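Local coordinates for PUM-HD domain-containing protein (Caenorhabditis elegans, PDB 7CGF) that binds RNA through its Pumilio homology domain and probably recognises sequence elements in the 3' untranslated regions of messenger RNAs, at residues A[39-44]-A[48-53]; A[302-307]-A[346-351]. The protein carries 2 engineered substitutions. One frame throughout, in Å; residues are numbered along the deposited sequence.

Overall arrangement
Contacts 1 and 2 lie near the two ends of the arched, all-helical Pumilio homology domain, on opposite sides of its centre, with nearest atoms about 43 Å apart. Each packs a short helix, running into a turn, against a second helix by apolar side chains, partly aromatic in contact 1 and aliphatic with a methionine in contact 2. Contact 1 joins segments close in sequence and is only partly buried: its apolar centre gives way to a polar edge that reads an adenine. Contact 2 brings together segments with 38 residues between them, is buried and purely apolar, and meets a uridine only through residues beside the packing. With U1 at contact 2 and A8 at contact 1, the RNA runs antiparallel to the protein chain.

Contact 1: residues A[39-44]-A[48-53]; sequences KFAKDQ and RFIQQE. With nucleotides of chain B.
Ile50 meets helix 37-41 with the end of its longer branch: CD1 lies 3.7 Å from CB of Phe40 and 4.1 Å from CB of Ala41. With CG1 anti to the carbonyl carbon and the chain running on almost straight (chi2 168°), this methyl is carried forward to the neighbouring backbone, where an alanine is short enough to let it approach. Beside it the rings of Phe40 and Phe49 meet obliquely and rather loosely, CE2 to CD2. Farther out, the backbone N of Arg48 gives a weak hydrogen bond to O of Gln44 in the first turn of helix 44-56, which Asp43 N-caps.

At the polar edge the amide of Gln44 stacks on the guanidinium of Arg48, the planes only 5° apart and NE2 over the centre of one face. NE2 of Gln44 and NE of Arg48 are both donors, so flat groups pack here without bonding, and NE2 of Gln44 is turned instead to N3 of A8 of chain B (2.9 Å, 163°). About one turn on from Arg48, Gln51 pairs with the base's Watson-Crick edge: its OE1 accepts from N6 at 3.0 Å, while its NE2 donates to N1 at 2.9 Å. A hydrogen bond to Ser47 also holds that NE2, helping to fix the amide's rotation. Glutamine suits such a site because one amide both gives and accepts, as in other Pumilio repeats that select adenine. A leucine in place of Gln44 would probably leave N3 of the adenine without its donor and the Arg48 guanidinium freer to turn.

Around this predicted repeat, Val86 of helix 83-89 packs on both Ala41 and Ile50, Leu77 of helix 74-78 adjoins Ala41, and helix 14-20 packs against Phe40.

Contact 2: residues A[302-307]-A[346-351]; sequences QMMKDQ and KHILAK. With nucleotides of chain B.
Met304 sets out toward helix 345-351, and its terminal methyl settles between two aliphatic neighbours: CE lies 4.1 Å from CG2 of Ile348 and 4.0 Å from CD2 of Leu349. The thioether crosses the leucine at about a right angle and the isoleucine at a slant, and the one methyl touches both. A bend at the last torsion (chi3 77°) ends an otherwise extended chain and swings CE to that position; methionine, long and unbranched, can make this reach. Ile348 is placed differently. Its CG2, anti to the backbone N, faces the methionine methyl, whereas CD1, at the end of the other branch, comes to 3.4 Å from the backbone O of Met304. Beta-branching thus lets one residue pack on both the side chain and the backbone of its partner.

This is helix-to-helix packing near the C-terminal end of the Pumilio superhelix, where residues 302-307 belong to a predicted Pumilio repeat and helix 345-351 packs against them. Leu339 of helix 336-339 adjoins both Met304 and Leu349, and Val313 of helix 309-319 also touches Met304, extending the apolar layer.

On the RNA side, Lys351 brings NZ to O4 of U1 of chain B; a lysine suits a carbonyl acceptor, although the modelled separation is too short to be trusted in detail. The His347 ring approaches the phosphate of the same nucleotide obliquely, CD2 lying 3.5 Å from OP2. Where segment 302-307 turns off, OD2 of Asp306 accepts from the backbone N atoms of Tyr308 and Ala309, capping the start of helix 309-319.

Contact 1: residues A[39-44]-A[48-53]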
# COMPACT_ATOMS: atom_id res chain seq x y z
N LYS A 39 23.48 -25.19 -7.46
CA LYS A 39 24.16 -24.47 -8.52
C LYS A 39 23.18 -24.01 -9.60
O LYS A 39 23.24 -22.86 -10.06
CB LYS A 39 25.27 -25.34 -9.13
CG LYS A 39 26.55 -25.39 -8.31
CD LYS A 39 27.56 -26.33 -8.98
CE LYS A 39 28.64 -26.82 -8.02
NZ LYS A 39 29.55 -25.72 -7.58
N PHE A 40 22.24 -24.89 -9.99
CA PHE A 40 21.27 -24.51 -11.00
C PHE A 40 20.42 -23.33 -10.53
O PHE A 40 20.21 -22.37 -11.28
CB PHE A 40 20.37 -25.71 -11.33
CG PHE A 40 20.79 -26.46 -12.57
CD1 PHE A 40 21.77 -27.43 -12.51
CD2 PHE A 40 20.16 -26.21 -13.78
CE1 PHE A 40 22.15 -28.13 -13.66
CE2 PHE A 40 20.53 -26.91 -14.93
CZ PHE A 40 21.53 -27.86 -14.86
N ALA A 41 19.94 -23.38 -9.29
CA ALA A 41 18.96 -22.40 -8.82
C ALA A 41 19.58 -21.02 -8.65
O ALA A 41 18.88 -20.01 -8.77
CB ALA A 41 18.31 -22.86 -7.52
N LYS A 42 20.90 -20.95 -8.39
CA LYS A 42 21.58 -19.67 -8.26
C LYS A 42 22.11 -19.12 -9.58
O LYS A 42 22.75 -18.06 -9.58
CB LYS A 42 22.74 -19.78 -7.25
CG LYS A 42 22.25 -20.16 -5.88
CD LYS A 42 23.37 -20.28 -4.85
CE LYS A 42 24.01 -18.94 -4.56
NZ LYS A 42 25.12 -19.10 -3.58
N ASP A 43 21.87 -19.83 -10.68
CA ASP A 43 22.30 -19.43 -12.01
C ASP A 43 21.12 -18.88 -12.80
O ASP A 43 20.00 -19.39 -12.67
CB ASP A 43 22.90 -20.64 -12.74
CG ASP A 43 23.44 -20.29 -14.09
OD1 ASP A 43 24.60 -19.81 -14.14
OD2 ASP A 43 22.73 -20.52 -15.09
N GLN A 44 21.37 -17.84 -13.59
CA GLN A 44 20.30 -17.19 -14.34
C GLN A 44 19.64 -18.17 -15.30
O GLN A 44 18.40 -18.29 -15.35
CB GLN A 44 20.87 -15.97 -15.09
CG GLN A 44 20.00 -15.35 -16.15
CD GLN A 44 18.90 -14.54 -15.55
OE1 GLN A 44 18.95 -13.31 -15.53
NE2 GLN A 44 17.91 -15.23 -14.99
N ARG A 48 15.95 -20.37 -14.57
CA ARG A 48 14.89 -20.30 -15.57
C ARG A 48 14.48 -21.69 -16.03
O ARG A 48 13.28 -21.97 -16.19
CB ARG A 48 15.33 -19.42 -16.74
CG ARG A 48 15.21 -17.94 -16.44
CD ARG A 48 15.73 -17.06 -17.58
NE ARG A 48 15.38 -15.67 -17.33
CZ ARG A 48 16.06 -14.62 -17.78
NH1 ARG A 48 17.16 -14.80 -18.51
NH2 ARG A 48 15.65 -13.40 -17.47
N PHE A 49 15.46 -22.59 -16.20
CA PHE A 49 15.13 -23.98 -16.51
C PHE A 49 14.26 -24.61 -15.43
O PHE A 49 13.23 -25.22 -15.73
CB PHE A 49 16.41 -24.80 -16.71
CG PHE A 49 16.13 -26.27 -16.87
CD1 PHE A 49 15.61 -26.75 -18.07
CD2 PHE A 49 16.34 -27.15 -15.84
CE1 PHE A 49 15.33 -28.09 -18.22
CE2 PHE A 49 16.06 -28.49 -15.99
CZ PHE A 49 15.56 -28.97 -17.19
N ILE A 50 14.67 -24.49 -14.17
CA ILE A 50 13.91 -25.11 -13.08
C ILE A 50 12.50 -24.55 -13.04
O ILE A 50 11.52 -25.29 -12.90
CB ILE A 50 14.62 -24.89 -11.73
CG1 ILE A 50 15.95 -25.65 -11.70
CG2 ILE A 50 13.70 -25.33 -10.59
CD1 ILE A 50 16.83 -25.24 -10.53
N GLN A 51 12.38 -23.23 -13.14
CA GLN A 51 11.05 -22.62 -13.08
C GLN A 51 10.16 -23.13 -14.20
O GLN A 51 8.97 -23.41 -13.98
CB GLN A 51 11.16 -21.11 -13.16
CG GLN A 51 11.78 -20.47 -11.94
CD GLN A 51 12.04 -19.02 -12.18
OE1 GLN A 51 11.12 -18.26 -12.43
NE2 GLN A 51 13.32 -18.62 -12.14
N GLN A 52 10.69 -23.22 -15.41
CA GLN A 52 9.84 -23.61 -16.53
C GLN A 52 9.40 -25.06 -16.40
O GLN A 52 8.24 -25.38 -16.67
CB GLN A 52 10.56 -23.38 -17.86
CG GLN A 52 9.61 -23.50 -19.08
CD GLN A 52 8.22 -22.87 -18.85
OE1 GLN A 52 7.19 -23.57 -18.91
NE2 GLN A 52 8.18 -21.56 -18.61
N GLU A 53 10.31 -25.94 -15.96
CA GLU A 53 9.93 -27.34 -15.73
C GLU A 53 8.89 -27.45 -14.63
O GLU A 53 7.94 -28.23 -14.74
CB GLU A 53 11.16 -28.18 -15.38
CG GLU A 53 12.10 -28.37 -16.54
CD GLU A 53 11.44 -29.08 -17.70
OE1 GLU A 53 10.84 -30.15 -17.46
OE2 GLU A 53 11.50 -28.55 -18.83
P A B 8 15.03 -6.73 -11.82
OP1 A B 8 16.05 -5.74 -12.28
OP2 A B 8 13.62 -6.77 -12.30
O5' A B 8 15.61 -8.17 -12.14
C5' A B 8 16.96 -8.50 -11.86
C4' A B 8 17.40 -9.64 -12.74
O4' A B 8 16.59 -10.82 -12.44
C3' A B 8 17.24 -9.39 -14.24
O3' A B 8 18.31 -10.05 -14.92
C2' A B 8 15.94 -10.12 -14.56
O2' A B 8 15.78 -10.48 -15.92
C1' A B 8 16.06 -11.33 -13.64
N9 A B 8 14.80 -12.03 -13.36
C8 A B 8 13.59 -11.47 -13.09
N7 A B 8 12.63 -12.36 -12.89
C5 A B 8 13.29 -13.59 -13.02
C6 A B 8 12.86 -14.92 -12.93
N6 A B 8 11.61 -15.31 -12.65
N1 A B 8 13.78 -15.89 -13.13
C2 A B 8 15.04 -15.56 -13.41
N3 A B 8 15.56 -14.34 -13.51
C4 A B 8 14.63 -13.39 -13.31

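Contact 2: residues A[302-307]-A[346-351]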
# COMPACT_ATOMS: atom_id res chain seq x y z
N GLN A 302 -10.16 33.86 -3.04
CA GLN A 302 -8.77 33.73 -2.62
C GLN A 302 -8.19 32.38 -3.02
O GLN A 302 -7.04 32.29 -3.48
CB GLN A 302 -8.64 33.93 -1.12
CG GLN A 302 -9.27 35.21 -0.59
CD GLN A 302 -9.21 35.32 0.91
OE1 GLN A 302 -8.25 34.89 1.54
NE2 GLN A 302 -10.26 35.88 1.51
N MET A 303 -8.99 31.32 -2.87
CA MET A 303 -8.53 29.98 -3.22
C MET A 303 -8.20 29.87 -4.70
O MET A 303 -7.24 29.19 -5.08
CB MET A 303 -9.59 28.96 -2.81
CG MET A 303 -9.65 28.73 -1.30
SD MET A 303 -11.08 27.72 -0.84
CE MET A 303 -10.69 26.17 -1.63
N MET A 304 -8.99 30.51 -5.56
CA MET A 304 -8.76 30.40 -6.99
C MET A 304 -7.46 31.08 -7.41
O MET A 304 -6.94 30.76 -8.49
CB MET A 304 -9.94 31.00 -7.76
CG MET A 304 -11.21 30.17 -7.67
SD MET A 304 -12.64 30.97 -8.42
CE MET A 304 -12.29 30.69 -10.15
N LYS A 305 -6.94 31.98 -6.60
CA LYS A 305 -5.68 32.66 -6.87
C LYS A 305 -4.46 31.86 -6.42
O LYS A 305 -3.33 32.31 -6.64
CB LYS A 305 -5.66 34.03 -6.19
CG LYS A 305 -6.70 35.01 -6.72
CD LYS A 305 -6.84 36.22 -5.80
CE LYS A 305 -7.85 37.22 -6.35
NZ LYS A 305 -8.22 38.26 -5.36
N ASP A 306 -4.66 30.70 -5.79
CA ASP A 306 -3.58 29.99 -5.11
C ASP A 306 -3.16 28.74 -5.88
O ASP A 306 -3.97 28.08 -6.54
CB ASP A 306 -4.00 29.61 -3.68
CG ASP A 306 -2.93 28.82 -2.95
OD1 ASP A 306 -2.00 29.44 -2.37
OD2 ASP A 306 -3.02 27.58 -2.93
N GLN A 307 -1.86 28.44 -5.78
CA GLN A 307 -1.25 27.38 -6.57
C GLN A 307 -1.85 26.00 -6.29
O GLN A 307 -1.88 25.15 -7.18
CB GLN A 307 0.26 27.35 -6.29
CG GLN A 307 0.59 27.11 -4.82
CD GLN A 307 2.07 27.10 -4.55
OE1 GLN A 307 2.87 26.85 -5.46
NE2 GLN A 307 2.45 27.37 -3.31
N LYS A 346 -6.45 32.79 -16.22
CA LYS A 346 -7.22 32.62 -17.44
C LYS A 346 -7.53 31.14 -17.67
O LYS A 346 -8.65 30.78 -18.04
CB LYS A 346 -6.47 33.21 -18.63
N HIS A 347 -6.53 30.28 -17.46
CA HIS A 347 -6.73 28.84 -17.57
C HIS A 347 -7.68 28.32 -16.49
O HIS A 347 -8.43 27.38 -16.74
CB HIS A 347 -5.38 28.13 -17.48
CG HIS A 347 -5.44 26.67 -17.79
ND1 HIS A 347 -6.29 26.14 -18.73
CD2 HIS A 347 -4.73 25.62 -17.29
CE1 HIS A 347 -6.12 24.83 -18.79
NE2 HIS A 347 -5.18 24.49 -17.93
N ILE A 348 -7.66 28.93 -15.30
CA ILE A 348 -8.46 28.43 -14.19
C ILE A 348 -9.94 28.67 -14.45
O ILE A 348 -10.76 27.76 -14.32
CB ILE A 348 -7.99 29.08 -12.87
CG1 ILE A 348 -6.61 28.54 -12.48
CG2 ILE A 348 -9.01 28.86 -11.76
CD1 ILE A 348 -5.88 29.37 -11.41
N LEU A 349 -10.30 29.89 -14.85
CA LEU A 349 -11.68 30.16 -15.23
C LEU A 349 -12.08 29.42 -16.50
O LEU A 349 -13.28 29.23 -16.74
CB LEU A 349 -11.89 31.67 -15.41
CG LEU A 349 -12.00 32.48 -14.12
CD1 LEU A 349 -11.63 33.93 -14.37
CD2 LEU A 349 -13.41 32.38 -13.56
N ALA A 350 -11.11 28.99 -17.30
CA ALA A 350 -11.42 28.28 -18.54
C ALA A 350 -11.96 26.88 -18.26
O ALA A 350 -12.90 26.43 -18.92
CB ALA A 350 -10.19 28.22 -19.43
N LYS A 351 -11.38 26.18 -17.28
CA LYS A 351 -11.93 24.88 -16.92
C LYS A 351 -13.26 25.00 -16.19
O LYS A 351 -13.96 23.99 -16.04
CB LYS A 351 -10.95 24.08 -16.06
CG LYS A 351 -9.50 24.21 -16.47
CD LYS A 351 -8.66 23.21 -15.72
CE LYS A 351 -8.21 23.82 -14.42
NZ LYS A 351 -7.51 22.85 -13.52
P U B 1 -0.41 24.64 -16.98
OP1 U B 1 -0.55 26.06 -16.55
OP2 U B 1 -1.61 23.94 -17.50
O5' U B 1 0.26 23.80 -15.79
C5' U B 1 1.53 24.16 -15.25
C4' U B 1 1.43 24.56 -13.80
O4' U B 1 0.40 25.57 -13.64
C3' U B 1 1.03 23.46 -12.82
O3' U B 1 2.12 22.63 -12.44
C2' U B 1 0.41 24.24 -11.67
O2' U B 1 1.40 24.81 -10.83
C1' U B 1 -0.28 25.39 -12.42
N1 U B 1 -1.69 25.06 -12.71
C2 U B 1 -2.61 25.32 -11.71
O2 U B 1 -2.31 25.83 -10.64
N3 U B 1 -3.89 24.97 -12.02
C4 U B 1 -4.33 24.39 -13.18
O4 U B 1 -5.52 24.14 -13.30
C5 U B 1 -3.33 24.13 -14.17
C6 U B 1 -2.07 24.47 -13.89